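Probable ABC transporter extracellular-binding protein YckB (Bacillus subtilis, PDB 2IEE) probably serves as the extracellular solute-binding component of an ABC transporter, delivering its ligand to a membrane-bound import system. Local coordinates at residues Ala58-Leu63 / Ser232-Leu237; Gly74-Val79 / Glu99-Ser104. All coordinates share one frame; numbering follows the deposited sequence.

Contact 1. Residues Ala58-Leu63 / Ser232-Leu237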
loop_
_atom_site.group_PDB
_atom_site.type_symbol
_atom_site.label_atom_id
_atom_site.label_comp_id
_atom_site.label_asym_id
_atom_site.label_seq_id
_atom_site.Cartn_x
_atom_site.Cartn_y
_atom_site.Cartn_z
ATOM N N ALA A 58 -12.914 -14.145 -1.066
ATOM C CA ALA A 58 -14.049 -14.466 -1.918
ATOM C C ALA A 58 -14.213 -15.979 -1.993
ATOM O O ALA A 58 -15.332 -16.498 -1.960
ATOM C CB ALA A 58 -13.840 -13.887 -3.312
ATOM N N LYS A 59 -13.092 -16.686 -2.083
ATOM C CA LYS A 59 -13.125 -18.140 -2.155
ATOM C C LYS A 59 -13.767 -18.698 -0.889
ATOM O O LYS A 59 -14.571 -19.623 -0.953
ATOM C CB LYS A 59 -11.709 -18.706 -2.321
ATOM C CG LYS A 59 -11.687 -20.207 -2.586
ATOM C CD LYS A 59 -10.273 -20.768 -2.624
ATOM C CE LYS A 59 -10.297 -22.261 -2.932
ATOM N NZ LYS A 59 -8.930 -22.855 -2.985
ATOM N N ARG A 60 -13.417 -18.125 0.262
ATOM C CA ARG A 60 -13.980 -18.568 1.532
ATOM C C ARG A 60 -15.501 -18.450 1.475
ATOM O O ARG A 60 -16.212 -19.184 2.161
ATOM C CB ARG A 60 -13.461 -17.709 2.698
ATOM C CG ARG A 60 -11.963 -17.808 2.969
ATOM C CD ARG A 60 -11.539 -19.217 3.366
ATOM N NE ARG A 60 -10.083 -19.353 3.451
ATOM C CZ ARG A 60 -9.357 -19.077 4.530
ATOM N NH1 ARG A 60 -9.944 -18.648 5.639
ATOM N NH2 ARG A 60 -8.039 -19.229 4.498
ATOM N N LEU A 61 -15.983 -17.520 0.653
ATOM C CA LEU A 61 -17.409 -17.271 0.500
ATOM C C LEU A 61 -18.004 -17.957 -0.732
ATOM O O LEU A 61 -19.052 -17.550 -1.226
ATOM C CB LEU A 61 -17.656 -15.762 0.422
ATOM C CG LEU A 61 -17.218 -14.975 1.665
ATOM C CD1 LEU A 61 -17.218 -13.485 1.375
ATOM C CD2 LEU A 61 -18.143 -15.301 2.821
ATOM N N GLY A 62 -17.326 -18.993 -1.222
ATOM C CA GLY A 62 -17.800 -19.719 -2.387
ATOM C C GLY A 62 -17.936 -18.859 -3.629
ATOM O O GLY A 62 -18.771 -19.134 -4.490
ATOM N N LEU A 63 -17.113 -17.823 -3.738
ATOM C CA LEU A 63 -17.190 -16.933 -4.891
ATOM C C LEU A 63 -15.913 -16.870 -5.716
ATOM O O LEU A 63 -14.813 -17.113 -5.222
ATOM C CB LEU A 63 -17.527 -15.509 -4.445
ATOM C CG LEU A 63 -18.740 -15.253 -3.551
ATOM C CD1 LEU A 63 -18.724 -13.790 -3.121
ATOM C CD2 LEU A 63 -20.028 -15.597 -4.287
ATOM N N SER A 232 -7.693 -14.082 9.301
ATOM C CA SER A 232 -6.876 -13.436 10.311
ATOM C C SER A 232 -6.536 -14.409 11.432
ATOM O O SER A 232 -5.414 -14.412 11.946
ATOM C CB SER A 232 -7.620 -12.237 10.892
ATOM O OG SER A 232 -6.852 -11.628 11.911
ATOM N N LYS A 233 -7.506 -15.241 11.798
ATOM C CA LYS A 233 -7.325 -16.208 12.875
ATOM C C LYS A 233 -6.535 -17.457 12.485
ATOM O O LYS A 233 -5.819 -18.009 13.319
ATOM C CB LYS A 233 -8.690 -16.608 13.450
ATOM C CG LYS A 233 -9.502 -15.420 13.956
ATOM C CD LYS A 233 -10.945 -15.783 14.298
ATOM C CE LYS A 233 -11.053 -16.508 15.628
ATOM N NZ LYS A 233 -12.477 -16.687 16.050
ATOM N N ASP A 234 -6.649 -17.915 11.239
ATOM C CA ASP A 234 -5.896 -19.106 10.855
ATOM C C ASP A 234 -4.524 -18.824 10.247
ATOM O O ASP A 234 -3.842 -19.742 9.800
ATOM C CB ASP A 234 -6.700 -19.997 9.910
ATOM C CG ASP A 234 -6.944 -19.363 8.558
ATOM O OD1 ASP A 234 -6.194 -18.443 8.164
ATOM O OD2 ASP A 234 -7.888 -19.813 7.877
ATOM N N GLY A 235 -4.119 -17.561 10.229
ATOM C CA GLY A 235 -2.808 -17.225 9.698
ATOM C C GLY A 235 -2.692 -16.997 8.202
ATOM O O GLY A 235 -1.593 -16.762 7.700
ATOM N N SER A 236 -3.813 -17.061 7.487
ATOM C CA SER A 236 -3.808 -16.852 6.042
ATOM C C SER A 236 -3.322 -15.455 5.668
ATOM O O SER A 236 -2.555 -15.288 4.721
ATOM C CB SER A 236 -5.210 -17.072 5.471
ATOM O OG SER A 236 -5.648 -18.392 5.724
ATOM N N LEU A 237 -3.775 -14.448 6.405
ATOM C CA LEU A 237 -3.355 -13.081 6.126
ATOM C C LEU A 237 -1.845 -12.942 6.298
ATOM O O LEU A 237 -1.150 -12.455 5.408
ATOM C CB LEU A 237 -4.077 -12.094 7.051
ATOM C CG LEU A 237 -5.545 -11.787 6.742
ATOM C CD1 LEU A 237 -6.064 -10.768 7.734
ATOM C CD2 LEU A 237 -5.676 -11.243 5.325
#
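Arg60, at the C-terminal end of helix 49-60, reaches across the surface to an Asx turn formed by Asp234, close to the end of helix 218-234, and Ser236, which begins helix 236-244. The charged part of the contact is a salt bridge from Arg60 NH1 to Asp234 OD2, 3.3 Å long and weak as a hydrogen bond. The two side chains approach from opposite directions, but the guanidinium and carboxylate planes stand 64° apart, so the pair is not a flat, two-pronged one. The neutral part is tighter: Arg60 NH2 donates to Ser236 OG over 2.8 Å, with the hydroxyl oxygen at the edge of the guanidinium and near its plane. The arginine chain bends at chi2 (-62°), which helps bring both terminal nitrogens to the turn. Glu56 and Glu230 also form salt bridges with the guanidinium, through NE and NH1, and probably help to fix its rotation. With an alanine here, Asp234, Glu56 and Glu230 would probably each lose a cationic partner and Ser236 OG the N-H donated by NH2. Within the turn, Gly235 adopts positive phi and occupies the N-cap position of helix 236-244. Asp234 OD1 spans it, accepting from Ser236 N at 2.8 Å and from Ser236 OG, the hydroxyl arriving on the syn side, 31° out of the carboxylate plane.

Contact 2. Residues Gly74-Val79 / Glu99-Ser104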
loop_
_atom_site.group_PDB
_atom_site.type_symbol
_atom_site.label_atom_id
_atom_site.label_comp_id
_atom_site.label_asym_id
_atom_site.label_seq_id
_atom_site.Cartn_x
_atom_site.Cartn_y
_atom_site.Cartn_z
ATOM N N GLY A 74 -11.978 7.466 -10.762
ATOM C CA GLY A 74 -13.234 6.903 -11.224
ATOM C C GLY A 74 -13.524 5.537 -10.634
ATOM O O GLY A 74 -14.597 4.973 -10.842
HETATM N N MSE A 75 -12.560 5.005 -9.892
HETATM C CA MSE A 75 -12.711 3.698 -9.273
HETATM C C MSE A 75 -13.820 3.759 -8.231
HETATM O O MSE A 75 -14.733 2.934 -8.231
HETATM C CB MSE A 75 -11.389 3.282 -8.622
HETATM C CG MSE A 75 -11.301 1.816 -8.245
HETATM SE SE MSE A 75 -9.516 1.344 -7.648
HETATM C CE MSE A 75 -8.679 1.033 -9.363
ATOM N N LEU A 76 -13.739 4.743 -7.343
ATOM C CA LEU A 76 -14.742 4.910 -6.300
ATOM C C LEU A 76 -16.102 5.191 -6.928
ATOM O O LEU A 76 -17.137 4.796 -6.389
ATOM C CB LEU A 76 -14.351 6.066 -5.376
ATOM C CG LEU A 76 -13.056 5.906 -4.581
ATOM C CD1 LEU A 76 -12.653 7.249 -4.003
ATOM C CD2 LEU A 76 -13.245 4.883 -3.478
ATOM N N THR A 77 -16.093 5.878 -8.068
ATOM C CA THR A 77 -17.327 6.207 -8.774
ATOM C C THR A 77 -17.957 4.931 -9.317
ATOM O O THR A 77 -19.178 4.808 -9.391
ATOM C CB THR A 77 -17.064 7.172 -9.952
ATOM O OG1 THR A 77 -16.616 8.435 -9.446
ATOM C CG2 THR A 77 -18.330 7.383 -10.766
ATOM N N ALA A 78 -17.107 3.985 -9.697
ATOM C CA ALA A 78 -17.571 2.718 -10.233
ATOM C C ALA A 78 -18.251 1.932 -9.124
ATOM O O ALA A 78 -19.169 1.148 -9.373
ATOM C CB ALA A 78 -16.404 1.934 -10.799
ATOM N N VAL A 79 -17.798 2.144 -7.894
ATOM C CA VAL A 79 -18.375 1.458 -6.748
ATOM C C VAL A 79 -19.773 2.008 -6.478
ATOM O O VAL A 79 -20.707 1.258 -6.195
ATOM C CB VAL A 79 -17.506 1.648 -5.491
ATOM C CG1 VAL A 79 -18.190 1.020 -4.289
ATOM C CG2 VAL A 79 -16.134 1.020 -5.711
ATOM N N GLU A 99 -17.860 7.959 5.435
ATOM C CA GLU A 99 -19.224 8.471 5.409
ATOM C C GLU A 99 -19.834 8.272 4.032
ATOM O O GLU A 99 -21.052 8.342 3.868
ATOM C CB GLU A 99 -19.252 9.956 5.787
ATOM C CG GLU A 99 -19.585 10.204 7.251
ATOM C CD GLU A 99 -18.675 9.438 8.195
ATOM O OE1 GLU A 99 -17.498 9.836 8.347
ATOM O OE2 GLU A 99 -19.134 8.431 8.778
ATOM N N LYS A 100 -18.975 8.008 3.050
ATOM C CA LYS A 100 -19.408 7.806 1.673
ATOM C C LYS A 100 -19.387 6.338 1.246
ATOM O O LYS A 100 -20.091 5.951 0.319
ATOM C CB LYS A 100 -18.515 8.604 0.717
ATOM C CG LYS A 100 -18.470 10.110 0.954
ATOM C CD LYS A 100 -17.570 10.779 -0.087
ATOM C CE LYS A 100 -17.572 12.299 0.025
ATOM N NZ LYS A 100 -16.897 12.788 1.257
ATOM N N PHE A 101 -18.581 5.522 1.916
ATOM C CA PHE A 101 -18.471 4.107 1.560
ATOM C C PHE A 101 -18.438 3.171 2.760
ATOM O O PHE A 101 -18.366 3.604 3.908
ATOM C CB PHE A 101 -17.190 3.874 0.759
ATOM C CG PHE A 101 -17.120 4.647 -0.519
ATOM C CD1 PHE A 101 -17.830 4.228 -1.638
ATOM C CD2 PHE A 101 -16.328 5.786 -0.613
ATOM C CE1 PHE A 101 -17.754 4.933 -2.842
ATOM C CE2 PHE A 101 -16.243 6.501 -1.807
ATOM C CZ PHE A 101 -16.960 6.069 -2.924
ATOM N N ALA A 102 -18.479 1.877 2.474
ATOM C CA ALA A 102 -18.405 0.863 3.513
ATOM C C ALA A 102 -17.072 0.139 3.343
ATOM O O ALA A 102 -16.804 -0.445 2.295
ATOM C CB ALA A 102 -19.547 -0.118 3.376
ATOM N N PHE A 103 -16.236 0.191 4.370
ATOM C CA PHE A 103 -14.939 -0.472 4.333
ATOM C C PHE A 103 -15.004 -1.810 5.051
ATOM O O PHE A 103 -15.829 -2.015 5.940
ATOM C CB PHE A 103 -13.883 0.375 5.043
ATOM C CG PHE A 103 -13.353 1.510 4.229
ATOM C CD1 PHE A 103 -12.367 1.295 3.275
ATOM C CD2 PHE A 103 -13.793 2.808 4.460
ATOM C CE1 PHE A 103 -11.818 2.360 2.568
ATOM C CE2 PHE A 103 -13.256 3.880 3.760
ATOM C CZ PHE A 103 -12.263 3.656 2.813
ATOM N N SER A 104 -14.122 -2.721 4.662
ATOM C CA SER A 104 -14.039 -4.007 5.329
ATOM C C SER A 104 -13.092 -3.699 6.483
ATOM O O SER A 104 -12.592 -2.579 6.584
ATOM C CB SER A 104 -13.385 -5.046 4.421
ATOM O OG SER A 104 -12.031 -4.698 4.140
#
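Helix 75-81 packs against the edge strand 101-103 of the mixed sheet through one aromatic side chain, Phe101, in a buried apolar contact of this periplasmic-binding-protein-like fold. The ring reaches over to the helix and meets two residues three positions apart, Leu76 and Val79, which lie about one turn from each other. Leu76 makes the closer approach: its CB lies 3.6 Å from Phe101 CZ, at the far end of the ring. Its CD2 methyl sits over one face, 4.2 Å from the Phe101 ring centroid and 28° off the normal, a CH-pi contact. The leucine and phenylalanine side chains cross at about a right angle. The backbone takes part too, since Leu76 O lies 3.6 Å from Phe101 CE1. Val79 approaches the ring obliquely and more loosely, with CG1 4.2 Å from Phe101 CD1. That methyl stands anti to the valine's own backbone N (chi1 175°), which directs it at the CD1-CE1 side of the ring, whereas Leu76 CD2 is nearer CE2 and CZ. No hydrogen bond joins the two segments, and the contact rests on shape and apolar surface. Beyond it, Phe101 also touches Val212 of strand 197-214; backbone hydrogen bonds between Met213 and Ala102 and between Leu211 and Ser104 tie the two strands together, while helix 218-234 meets Ala102 and Ser104, and helix 95-98 meets Phe103.

The two contacts lie 22 Å apart between centres, with nearest atoms about 9 Å from each other and no touch between them. Along the chain contact 2 is nested within the loop closed by contact 1: residues 74-79 and 99-104 both fall between 58-63 and 232-237. Contact 1 lies at the surface, joining the end of helix 49-60 to the junction of helices 218-234 and 236-244, whereas contact 2 is buried and sets helix 75-81 against an edge strand. Helix 218-234 links their surroundings, since it leads into the turn of contact 1 and also touches strand 101-103. One lobe is thus built from early and late parts of the chain, as in two-lobed solute-binding proteins.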